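Local coordinates for beta-ketoacyl-[acyl-carrier-protein] synthase III (Pseudomonas aeruginosa, PDB 2X3E), which probably catalyses the first condensation of bacterial fatty acid synthesis, joining an acetyl unit from acetyl-CoA to malonyl-ACP to give 3-oxobutanoyl-ACP, at residues 109-114 and 310-315; 115-120 and 180-185; 138-143 and 280-285. The protein carries 1 engineered substitution. All blocks are in the same frame, centred on the assembly; numbering follows the deposited sequence.

Contact 1: 109-114 and 310-315. Engineered in segment 109-114: Ala112 (natural residue Cys).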
loop_
_atom_site.group_PDB
_atom_site.type_symbol
_atom_site.label_atom_id
_atom_site.label_comp_id
_atom_site.label_asym_id
_atom_site.label_seq_id
_atom_site.Cartn_x
_atom_site.Cartn_y
_atom_site.Cartn_z
ATOM N N SER A 109 -2.588 0.434 2.083
ATOM C CA SER A 109 -3.318 1.254 3.046
ATOM C C SER A 109 -4.731 1.538 2.554
ATOM O O SER A 109 -4.915 2.271 1.590
ATOM C CB SER A 109 -2.582 2.571 3.272
ATOM O OG SER A 109 -3.365 3.451 4.048
ATOM N N ALA A 110 -5.715 0.911 3.191
ATOM C CA ALA A 110 -7.127 1.208 2.944
ATOM C C ALA A 110 -7.951 1.006 4.219
ATOM O O ALA A 110 -9.115 0.617 4.164
ATOM C CB ALA A 110 -7.677 0.351 1.800
ATOM N N ALA A 111 -7.327 1.272 5.368
ATOM C CA ALA A 111 -8.022 1.297 6.645
ATOM C C ALA A 111 -8.821 0.012 6.880
ATOM O O ALA A 111 -8.299 -1.086 6.678
ATOM C CB ALA A 111 -8.915 2.545 6.728
ATOM N N ALA A 112 -10.079 0.145 7.289
ATOM C CA ALA A 112 -10.907 -1.015 7.614
ATOM C C ALA A 112 -11.356 -1.796 6.363
ATOM O O ALA A 112 -11.899 -2.899 6.486
ATOM C CB ALA A 112 -12.112 -0.584 8.452
ATOM N N THR A 113 -11.133 -1.227 5.173
ATOM C CA THR A 113 -11.362 -1.927 3.901
ATOM C C THR A 113 -10.086 -2.575 3.338
ATOM O O THR A 113 -10.081 -3.075 2.214
ATOM C CB THR A 113 -11.944 -0.959 2.835
ATOM O OG1 THR A 113 -12.873 -0.058 3.453
ATOM C CG2 THR A 113 -12.642 -1.734 1.714
ATOM N N GLY A 114 -9.012 -2.572 4.124
ATOM C CA GLY A 114 -7.714 -3.069 3.680
ATOM C C GLY A 114 -7.688 -4.511 3.202
ATOM O O GLY A 114 -7.000 -4.824 2.240
ATOM N N PHE A 310 -15.996 -1.343 5.051
ATOM C CA PHE A 310 -16.141 0.110 4.924
ATOM C C PHE A 310 -15.234 0.723 5.987
ATOM O O PHE A 310 -15.151 0.201 7.092
ATOM C CB PHE A 310 -17.596 0.557 5.142
ATOM C CG PHE A 310 -17.734 2.018 5.489
ATOM C CD1 PHE A 310 -17.797 2.982 4.494
ATOM C CD2 PHE A 310 -17.769 2.428 6.814
ATOM C CE1 PHE A 310 -17.905 4.333 4.811
ATOM C CE2 PHE A 310 -17.881 3.772 7.141
ATOM C CZ PHE A 310 -17.947 4.728 6.130
ATOM N N GLY A 311 -14.554 1.818 5.667
ATOM C CA GLY A 311 -13.690 2.461 6.653
ATOM C C GLY A 311 -13.099 3.784 6.221
ATOM O O GLY A 311 -13.585 4.425 5.284
ATOM N N ALA A 312 -12.041 4.180 6.919
ATOM C CA ALA A 312 -11.401 5.462 6.715
ATOM C C ALA A 312 -10.977 5.640 5.259
ATOM O O ALA A 312 -10.628 4.665 4.578
ATOM C CB ALA A 312 -10.198 5.608 7.647
ATOM N N GLY A 313 -11.009 6.893 4.801
ATOM C CA GLY A 313 -10.674 7.243 3.424
ATOM C C GLY A 313 -11.572 8.339 2.860
ATOM O O GLY A 313 -11.073 9.377 2.442
ATOM N N LEU A 314 -12.889 8.129 2.803
ATOM C CA LEU A 314 -13.553 6.869 3.124
ATOM C C LEU A 314 -13.287 5.830 2.038
ATOM O O LEU A 314 -13.003 6.184 0.889
ATOM C CB LEU A 314 -15.070 7.081 3.238
ATOM C CG LEU A 314 -15.540 8.074 4.304
ATOM C CD1 LEU A 314 -17.063 8.239 4.274
ATOM C CD2 LEU A 314 -15.075 7.644 5.681
ATOM N N THR A 315 -13.393 4.562 2.417
ATOM C CA THR A 315 -13.247 3.426 1.510
ATOM C C THR A 315 -14.344 2.407 1.768
ATOM O O THR A 315 -14.902 2.343 2.861
ATOM C CB THR A 315 -11.900 2.698 1.717
ATOM O OG1 THR A 315 -11.716 2.400 3.113
ATOM C CG2 THR A 315 -10.746 3.542 1.205
#
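Thr113 and Thr315 meet through their hydroxyls, OG1 of Thr113 lying 2.7 Å from OG1 of Thr315 as the two side chains pass in opposite directions. Thr113 carries its OG1 beside its own backbone N (chi1 -38°), turned to the hairpin formed by 310-315. There it lies within hydrogen-bonding distance of Thr315 OG1 and, in a weak and longer approach, of Thr315 O. Thr315 OG1 donates to Ala312 O at 2.9 Å, arriving well above the carbonyl plane. Threonine suits both places, pairing a hydroxyl that meets its polar neighbours with a methyl for the buried surroundings.

The main chain is largely self-sufficient. Gly311 and Thr315 exchange two N-H...O bonds, closing the hairpin, while Thr113 N bonds to Ala110 O and Gly114 N to Ala111 O at the bend that leads into helix 114-127. Phe310 N, by contrast, is buried with no partner. The Gly313-Leu314 peptide, within the turn of the hairpin, is cis.

The small residues Ala111, Ala312 and Gly311 let the backbones close up. Ala111 CB presses on Ala312 CB at 3.4 Å, tighter than usual contact, and Gly311 brings only its CA to the interface. Ala112 is engineered, cysteine in nature; its CB lies 3.4 Å from Phe310 O and 3.9 Å from Gly311 CA. Cys87 and Pro88 of the second subunit pack on Ala111 and Ala312 respectively. A sharp turn at Ala111 (phi 53°, psi -132°) between strand 104-109 and helix 114-127 presents position 112, the predicted nucleophile, next to His250. This is consistent with the nucleophilic elbow of thiolase-fold condensing enzymes, the unusual backbone falling at the residue before the nucleophile position.

Contact 2: 115-120 and 180-185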
loop_
_atom_site.group_PDB
_atom_site.type_symbol
_atom_site.label_atom_id
_atom_site.label_comp_id
_atom_site.label_asym_id
_atom_site.label_seq_id
_atom_site.Cartn_x
_atom_site.Cartn_y
_atom_site.Cartn_z
ATOM N N PHE A 115 -8.424 -5.393 3.863
ATOM C CA PHE A 115 -8.420 -6.807 3.473
ATOM C C PHE A 115 -9.125 -7.031 2.123
ATOM O O PHE A 115 -8.649 -7.823 1.289
ATOM C CB PHE A 115 -9.031 -7.678 4.565
ATOM C CG PHE A 115 -8.811 -9.150 4.352
ATOM C CD1 PHE A 115 -7.570 -9.716 4.592
ATOM C CD2 PHE A 115 -9.845 -9.965 3.899
ATOM C CE1 PHE A 115 -7.357 -11.071 4.387
ATOM C CE2 PHE A 115 -9.642 -11.317 3.695
ATOM C CZ PHE A 115 -8.396 -11.874 3.943
ATOM N N VAL A 116 -10.229 -6.313 1.894
ATOM C CA VAL A 116 -10.939 -6.392 0.610
ATOM C C VAL A 116 -10.098 -5.825 -0.548
ATOM O O VAL A 116 -9.973 -6.469 -1.601
ATOM C CB VAL A 116 -12.326 -5.714 0.671
ATOM C CG1 VAL A 116 -13.047 -5.827 -0.669
ATOM C CG2 VAL A 116 -13.185 -6.354 1.765
ATOM N N TYR A 117 -9.531 -4.633 -0.348
ATOM C CA TYR A 117 -8.604 -4.031 -1.317
ATOM C C TYR A 117 -7.384 -4.912 -1.513
ATOM O O TYR A 117 -6.889 -5.053 -2.627
ATOM C CB TYR A 117 -8.146 -2.634 -0.865
ATOM C CG TYR A 117 -8.988 -1.498 -1.411
ATOM C CD1 TYR A 117 -10.168 -1.100 -0.784
ATOM C CD2 TYR A 117 -8.595 -0.820 -2.555
ATOM C CE1 TYR A 117 -10.932 -0.055 -1.300
ATOM C CE2 TYR A 117 -9.347 0.214 -3.074
ATOM C CZ TYR A 117 -10.510 0.597 -2.447
ATOM O OH TYR A 117 -11.230 1.643 -2.979
ATOM N N GLY A 118 -6.893 -5.474 -0.412
ATOM C CA GLY A 118 -5.791 -6.434 -0.445
ATOM C C GLY A 118 -6.070 -7.628 -1.333
ATOM O O GLY A 118 -5.203 -8.041 -2.099
ATOM N N LEU A 119 -7.276 -8.185 -1.242
ATOM C CA LEU A 119 -7.671 -9.319 -2.095
ATOM C C LEU A 119 -7.728 -8.930 -3.572
ATOM O O LEU A 119 -7.311 -9.699 -4.445
ATOM C CB LEU A 119 -9.020 -9.881 -1.651
ATOM C CG LEU A 119 -9.027 -10.674 -0.348
ATOM C CD1 LEU A 119 -10.459 -10.878 0.135
ATOM C CD2 LEU A 119 -8.313 -12.022 -0.543
ATOM N N ALA A 120 -8.239 -7.734 -3.847
ATOM C CA ALA A 120 -8.252 -7.195 -5.206
ATOM C C ALA A 120 -6.827 -7.077 -5.749
ATOM O O ALA A 120 -6.552 -7.475 -6.877
ATOM C CB ALA A 120 -8.936 -5.825 -5.229
ATOM N N PHE A 180 -15.780 -8.222 -7.686
ATOM C CA PHE A 180 -15.421 -7.188 -6.726
ATOM C C PHE A 180 -16.304 -5.956 -6.869
ATOM O O PHE A 180 -16.814 -5.655 -7.955
ATOM C CB PHE A 180 -13.973 -6.734 -6.927
ATOM C CG PHE A 180 -12.948 -7.670 -6.382
ATOM C CD1 PHE A 180 -12.445 -7.497 -5.104
ATOM C CD2 PHE A 180 -12.452 -8.698 -7.159
ATOM C CE1 PHE A 180 -11.468 -8.351 -4.607
ATOM C CE2 PHE A 180 -11.482 -9.557 -6.664
ATOM C CZ PHE A 180 -10.995 -9.379 -5.392
ATOM N N ASP A 181 -16.487 -5.263 -5.748
ATOM C CA ASP A 181 -16.958 -3.887 -5.719
ATOM C C ASP A 181 -15.937 -3.119 -4.901
ATOM O O ASP A 181 -15.618 -3.532 -3.794
ATOM C CB ASP A 181 -18.321 -3.771 -5.040
ATOM C CG ASP A 181 -18.802 -2.333 -4.955
ATOM O OD1 ASP A 181 -19.067 -1.725 -6.019
ATOM O OD2 ASP A 181 -18.909 -1.802 -3.832
ATOM N N LEU A 182 -15.411 -2.022 -5.446
ATOM C CA LEU A 182 -14.396 -1.229 -4.752
ATOM C C LEU A 182 -14.615 0.256 -5.012
ATOM O O LEU A 182 -14.823 0.665 -6.160
ATOM C CB LEU A 182 -12.995 -1.602 -5.232
ATOM C CG LEU A 182 -12.528 -3.049 -5.061
ATOM C CD1 LEU A 182 -11.379 -3.350 -6.016
ATOM C CD2 LEU A 182 -12.123 -3.317 -3.614
ATOM N N GLY A 183 -14.561 1.054 -3.948
ATOM C CA GLY A 183 -14.751 2.490 -4.067
ATOM C C GLY A 183 -14.143 3.290 -2.937
ATOM O O GLY A 183 -13.503 2.749 -2.018
ATOM N N SER A 184 -14.343 4.598 -3.023
ATOM C CA SER A 184 -13.844 5.533 -2.033
ATOM C C SER A 184 -14.622 6.837 -2.115
ATOM O O SER A 184 -15.221 7.152 -3.145
ATOM C CB SER A 184 -12.345 5.795 -2.244
ATOM O OG SER A 184 -12.103 6.600 -3.389
ATOM N N ASP A 185 -14.623 7.580 -1.013
ATOM C CA ASP A 185 -15.164 8.932 -0.988
ATOM C C ASP A 185 -14.211 9.797 -0.174
ATOM O O ASP A 185 -14.368 9.942 1.036
ATOM C CB ASP A 185 -16.578 8.964 -0.389
ATOM C CG ASP A 185 -17.155 10.367 -0.343
ATOM O OD1 ASP A 185 -16.504 11.291 -0.876
ATOM O OD2 ASP A 185 -18.255 10.553 0.221
#
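In the layered thiolase fold, a buried helix lies between two beta sheets, and here helix 114-127, which follows the predicted nucleophile position, packs against 177-184, an outermost strand, within this chain, of the sheet it forms with 315-322, 304-311 and 246-249. The segment axes approach to 9.5 Å at 119°, so the helix runs slantwise over the strand. Two strand residues, Phe180 and Leu182, point at it and supply most of the apolar surface. The ring of Phe180 meets the backbone and CB of Ala120, with CE1 3.6 Å from Ala120 CB, and also touches Leu119. Alanine's short side chain is what allows the ring to lie so close to the helix.

Leu182 spreads its two methyls over different partners: CD1 rests 3.6 Å from Ala120 CB, whereas CD2 touches both Val116 CG1 and the face of the Tyr117 ring. The CD2 methyl sits over the centre of that ring, 4.1 Å from its centroid and almost on the normal, a clear CH-pi contact. Val116 packs beside it through CG1, the branch anti to its backbone N (chi1 -179°), and also meets Val319 of strand 315-322.

On the other side of the strand, Asp181 faces away from the helix and forms salt bridges to Arg232 and Arg236. Leu104 of the second subunit adds to the packing around Tyr117 and Leu182, and Ser184 OG bonds to Ala103 O of that subunit. Tyrosine suits its place by joining an apolar face to a polar end: its OH also bonds to Ala105 N of the second subunit, and gives its proton to Gly183 O at 2.7 Å, approaching steeply from above the carbonyl plane, with a C=O...O angle of 110°.

Contact 3: 138-143 and 280-285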
loop_
_atom_site.group_PDB
_atom_site.type_symbol
_atom_site.label_atom_id
_atom_site.label_comp_id
_atom_site.label_asym_id
_atom_site.label_seq_id
_atom_site.Cartn_x
_atom_site.Cartn_y
_atom_site.Cartn_z
ATOM N N GLY A 138 -4.159 -9.278 6.618
ATOM C CA GLY A 138 -4.840 -8.140 7.227
ATOM C C GLY A 138 -4.380 -8.040 8.668
ATOM O O GLY A 138 -4.601 -8.957 9.445
ATOM N N VAL A 139 -3.708 -6.944 9.012
ATOM C CA VAL A 139 -3.155 -6.765 10.352
ATOM C C VAL A 139 -3.235 -5.311 10.778
ATOM O O VAL A 139 -2.923 -4.412 9.999
ATOM C CB VAL A 139 -1.677 -7.236 10.431
ATOM C CG1 VAL A 139 -0.798 -6.540 9.365
ATOM C CG2 VAL A 139 -1.111 -7.021 11.835
ATOM N N ASP A 140 -3.649 -5.086 12.016
ATOM C CA ASP A 140 -3.611 -3.759 12.598
ATOM C C ASP A 140 -3.439 -3.841 14.113
ATOM O O ASP A 140 -3.942 -4.767 14.760
ATOM C CB ASP A 140 -4.871 -2.962 12.220
ATOM C CG ASP A 140 -4.682 -2.107 10.966
ATOM O OD1 ASP A 140 -3.695 -1.352 10.901
ATOM O OD2 ASP A 140 -5.533 -2.170 10.047
ATOM N N THR A 141 -2.700 -2.878 14.651
ATOM C CA THR A 141 -2.480 -2.740 16.085
ATOM C C THR A 141 -2.940 -1.346 16.528
ATOM O O THR A 141 -2.166 -0.546 17.080
ATOM C CB THR A 141 -1.003 -2.955 16.454
ATOM O OG1 THR A 141 -0.174 -2.166 15.591
ATOM C CG2 THR A 141 -0.624 -4.432 16.321
ATOM N N PHE A 142 -4.218 -1.072 16.285
ATOM C CA PHE A 142 -4.811 0.225 16.611
ATOM C C PHE A 142 -4.680 0.632 18.072
ATOM O O PHE A 142 -4.659 1.825 18.360
ATOM C CB PHE A 142 -6.289 0.279 16.196
ATOM C CG PHE A 142 -6.525 0.960 14.880
ATOM C CD1 PHE A 142 -5.785 0.611 13.762
ATOM C CD2 PHE A 142 -7.490 1.955 14.755
ATOM C CE1 PHE A 142 -6.001 1.236 12.544
ATOM C CE2 PHE A 142 -7.708 2.583 13.541
ATOM C CZ PHE A 142 -6.960 2.219 12.431
ATOM N N SER A 143 -4.593 -0.328 18.990
ATOM C CA SER A 143 -4.439 0.013 20.415
ATOM C C SER A 143 -3.239 0.929 20.662
ATOM O O SER A 143 -3.277 1.761 21.565
ATOM C CB SER A 143 -4.331 -1.234 21.298
ATOM O OG SER A 143 -3.042 -1.818 21.218
ATOM N N ASN A 280 -12.919 -4.584 17.412
ATOM C CA ASN A 280 -12.738 -4.107 16.046
ATOM C C ASN A 280 -11.244 -4.058 15.765
ATOM O O ASN A 280 -10.535 -3.231 16.334
ATOM C CB ASN A 280 -13.375 -2.718 15.906
ATOM C CG ASN A 280 -13.194 -2.106 14.523
ATOM O OD1 ASN A 280 -12.273 -2.451 13.791
ATOM N ND2 ASN A 280 -14.069 -1.165 14.178
ATOM N N THR A 281 -10.772 -4.961 14.909
ATOM C CA THR A 281 -9.345 -5.091 14.606
ATOM C C THR A 281 -8.978 -4.532 13.220
ATOM O O THR A 281 -7.906 -4.841 12.686
ATOM C CB THR A 281 -8.901 -6.563 14.713
ATOM O OG1 THR A 281 -9.652 -7.364 13.794
ATOM C CG2 THR A 281 -9.112 -7.093 16.130
ATOM N N VAL A 282 -9.858 -3.700 12.654
ATOM C CA VAL A 282 -9.576 -2.969 11.402
ATOM C C VAL A 282 -9.227 -3.938 10.259
ATOM O O VAL A 282 -10.044 -4.803 9.951
ATOM C CB VAL A 282 -8.522 -1.844 11.624
ATOM C CG1 VAL A 282 -8.458 -0.906 10.422
ATOM C CG2 VAL A 282 -8.862 -1.041 12.862
ATOM N N ALA A 283 -8.045 -3.855 9.649
ATOM C CA ALA A 283 -7.756 -4.697 8.476
ATOM C C ALA A 283 -7.805 -6.205 8.791
ATOM O O ALA A 283 -8.090 -7.012 7.909
ATOM C CB ALA A 283 -6.404 -4.303 7.822
ATOM N N ALA A 284 -7.561 -6.573 10.047
ATOM C CA ALA A 284 -7.615 -7.977 10.482
ATOM C C ALA A 284 -9.033 -8.539 10.678
ATOM O O ALA A 284 -9.197 -9.755 10.838
ATOM C CB ALA A 284 -6.818 -8.151 11.774
ATOM N N SER A 285 -10.054 -7.681 10.667
ATOM C CA SER A 285 -11.379 -8.075 11.170
ATOM C C SER A 285 -12.029 -9.198 10.366
ATOM O O SER A 285 -12.558 -10.156 10.943
ATOM C CB SER A 285 -12.315 -6.864 11.256
ATOM O OG SER A 285 -12.670 -6.374 9.973
#
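Strand 133-140 passes close to the turn 281-284, Gly138 and Ala284 bringing their CA atoms within 4.3 Å and Gly138 CA making a CA-H...O contact to Ala283 O. Having no side chain, Gly138 permits this approach, and Ala284 CB reaches its carbonyl O at 3.3 Å. Asp140 grips the turn: its OD2 accepts from Ala283 N at 3.1 Å through the anti lone pair. Its other oxygen, OD1, is held by Thr82 OG1, Thr80 OG1 and Ser81 N, which fixes the carboxylate's rotation.

Val282 has its methyls divided between two neighbours. CG1, anti to the backbone N (chi1 -168°), lies against Asp140 OD2, and CG2 stands over the centre of the Phe142 ring, 3.5 Å from the centroid. Two residues earlier, Asn280 OD1, of the predicted active site, accepts from Val282 N at 2.9 Å in an Asx turn. Ser285 OG bonds to His250 ND1.

Strands 75-79 and 160-169 flank strand 133-140, Val139 turns to helix 53-68, and the turn leads straight into helix 285-295.

All three contacts are buried, contact 3 nearest the centre of the chain. Contacts 1 and 2 share the unit made by the elbow and helix 114-127, reach the same four-stranded sheet, and touch the second subunit extensively; Leu314 O and Asp185 N probably bond between them. Contact 3 joins the five-stranded sheet to the loop before helix 285-295, and meets contact 1 where Val282 CG1 packs on Ala112 N, and contact 2 where Phe115 CB lies by Ala283 O. The chemistry follows place: contact 1 relies on two threonine hydroxyls and close alanine and glycine packing beside the predicted active-site position, contact 2 on helix-to-sheet apolar packing closed by one phenol, and contact 3 on a carboxylate holding a turn.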